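Local atomic coordinates of hypothetical protein (Mesorhizobium loti, PDB entry 2O2X), a protein that removes the C-7 phosphate from D-glycero-beta-D-manno-heptose 1,7-bisphosphate, a step in the synthesis of ADP-activated heptose, with magnesium as cofactor. Residues A33-R38 with V76-Q81. Sequence-based numbering, arbitrary orientation.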
# COMPACT_ATOMS: atom_id res chain seq x y z
N ALA A 33 0.52 -7.74 8.33
CA ALA A 33 1.06 -6.51 7.76
C ALA A 33 -0.02 -5.45 7.70
O ALA A 33 -1.21 -5.75 7.70
CB ALA A 33 1.58 -6.75 6.36
N LEU A 34 0.45 -4.21 7.64
CA LEU A 34 -0.37 -3.08 7.27
C LEU A 34 -0.07 -2.75 5.83
O LEU A 34 1.01 -2.25 5.52
CB LEU A 34 -0.10 -1.86 8.16
CG LEU A 34 -0.87 -0.57 7.79
CD1 LEU A 34 -2.34 -0.76 7.92
CD2 LEU A 34 -0.38 0.58 8.65
N PHE A 35 -1.02 -3.05 4.95
CA PHE A 35 -0.92 -2.68 3.54
C PHE A 35 -1.50 -1.29 3.33
O PHE A 35 -2.59 -1.01 3.79
CB PHE A 35 -1.70 -3.67 2.65
CG PHE A 35 -1.08 -5.05 2.56
CD1 PHE A 35 -0.04 -5.31 1.67
CD2 PHE A 35 -1.54 -6.10 3.35
CE1 PHE A 35 0.52 -6.58 1.56
CE2 PHE A 35 -0.98 -7.37 3.23
CZ PHE A 35 0.06 -7.59 2.34
N LEU A 36 -0.78 -0.46 2.58
CA LEU A 36 -1.21 0.89 2.26
C LEU A 36 -1.13 1.13 0.78
O LEU A 36 -0.10 0.92 0.15
CB LEU A 36 -0.30 1.93 2.94
CG LEU A 36 -0.22 1.88 4.47
CD1 LEU A 36 0.78 2.91 5.00
CD2 LEU A 36 -1.60 2.09 5.09
N ASP A 37 -2.19 1.66 0.20
CA ASP A 37 -2.06 2.30 -1.11
C ASP A 37 -1.18 3.57 -0.93
O ASP A 37 -0.96 4.03 0.20
CB ASP A 37 -3.46 2.66 -1.64
CG ASP A 37 -3.44 3.16 -3.10
OD1 ASP A 37 -2.51 2.89 -3.86
OD2 ASP A 37 -4.41 3.82 -3.48
N ARG A 38 -0.64 4.12 -2.03
CA ARG A 38 0.21 5.29 -1.94
C ARG A 38 -0.56 6.58 -2.31
O ARG A 38 -0.86 7.39 -1.43
CB ARG A 38 1.50 5.12 -2.74
CG ARG A 38 2.62 6.03 -2.21
CD ARG A 38 3.74 6.24 -3.22
NE ARG A 38 3.28 7.12 -4.28
CZ ARG A 38 3.88 7.25 -5.46
NH1 ARG A 38 4.98 6.57 -5.75
NH2 ARG A 38 3.34 8.06 -6.35
N VAL A 76 3.57 -2.23 4.18
CA VAL A 76 3.77 -2.62 2.80
C VAL A 76 2.96 -1.73 1.88
O VAL A 76 1.73 -1.68 1.96
CB VAL A 76 3.40 -4.10 2.55
CG1 VAL A 76 3.62 -4.48 1.11
CG2 VAL A 76 4.20 -5.03 3.50
N VAL A 77 3.67 -0.99 1.02
CA VAL A 77 3.02 -0.09 0.05
C VAL A 77 2.67 -0.92 -1.17
O VAL A 77 3.54 -1.60 -1.71
CB VAL A 77 3.92 1.08 -0.33
CG1 VAL A 77 3.24 1.96 -1.40
CG2 VAL A 77 4.26 1.92 0.92
N VAL A 78 1.43 -0.87 -1.61
CA VAL A 78 0.96 -1.62 -2.80
C VAL A 78 0.24 -0.61 -3.70
O VAL A 78 -0.80 -0.07 -3.34
CB VAL A 78 0.06 -2.84 -2.47
CG1 VAL A 78 0.89 -3.94 -1.88
CG2 VAL A 78 -1.10 -2.47 -1.53
N THR A 79 0.83 -0.31 -4.85
CA THR A 79 0.37 0.85 -5.64
C THR A 79 0.26 0.48 -7.12
O THR A 79 1.19 -0.09 -7.69
CB THR A 79 1.30 2.09 -5.45
OG1 THR A 79 0.89 3.17 -6.31
CG2 THR A 79 2.75 1.81 -5.73
N ASN A 80 -0.87 0.83 -7.73
CA ASN A 80 -1.01 0.77 -9.18
C ASN A 80 -0.46 2.09 -9.74
O ASN A 80 -0.79 3.18 -9.28
CB ASN A 80 -2.47 0.68 -9.64
CG ASN A 80 -3.16 -0.68 -9.35
OD1 ASN A 80 -2.53 -1.69 -9.01
ND2 ASN A 80 -4.49 -0.71 -9.54
N GLN A 81 0.40 1.98 -10.74
CA GLN A 81 1.01 3.09 -11.44
C GLN A 81 0.69 3.01 -12.93
O GLN A 81 1.60 2.86 -13.78
CB GLN A 81 2.51 3.10 -11.15
CG GLN A 81 2.85 3.37 -9.68
CD GLN A 81 2.67 4.82 -9.29
OE1 GLN A 81 3.07 5.73 -10.04
NE2 GLN A 81 2.07 5.05 -8.13
O HOH W 1 -3.31 2.19 -6.67
O HOH W 2 -1.15 4.55 -5.40
O HOH W 3 4.71 7.60 -8.95
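Phe35 and Leu36 pair in parallel with Val76 and Val77 at the centre of the Rossmann-like sheet of this HAD phosphatase. Strands 34-36 and 75-80 belong to one beta-alpha-beta unit, joined through helix 62-71. Three backbone hydrogen bonds tie them: Val76 N to Leu34 O, Leu36 N to Val76 O and Val78 N to Leu36 O, each 2.9 Å. On one face of the sheet the Phe35 ring lies alongside Val76, with CD1 3.8 Å from Val76 CB. Phe35 CG is anti to its carbonyl carbon (chi1 -70°), which sets the ring beside this valine. Val78 CG1 also meets CD1, and helix 141-150 packs against the ring. Val77 points to the other face, where its CG1 meets Arg38 CB from the loop after strand 34-36.

Beyond the paired residues, the C-terminal ends of the strands probably contribute to the phosphate site. By similarity, Asp37 is the nucleophile and a magnesium ligand, and Thr79 stabilises the phosphoryl group. Asp37 OD1 forms a salt bridge with Lys137 NZ, which also donates to Val78 O. One water bridges Asp37 OD1 and Asn80 N. Another lies 2.6 Å from both Asp37 OD1 and Thr79 OG1. Gln81 NE2 donates to Thr79 OG1, 2.9 Å away and in the plane of the Gln81 amide. NE2 also donates to Asp39 OD2.

The same NE2 sits over one face of the Arg38 guanidinium, offset toward its rim, with the two planes 50° apart. Arg38 NH1 bonds Asn98 OD1 of helix 91-107. At the guanidinium edge, a water accepts from Arg38 NH2 and donates to Gln81 OE1 (2.7 Å).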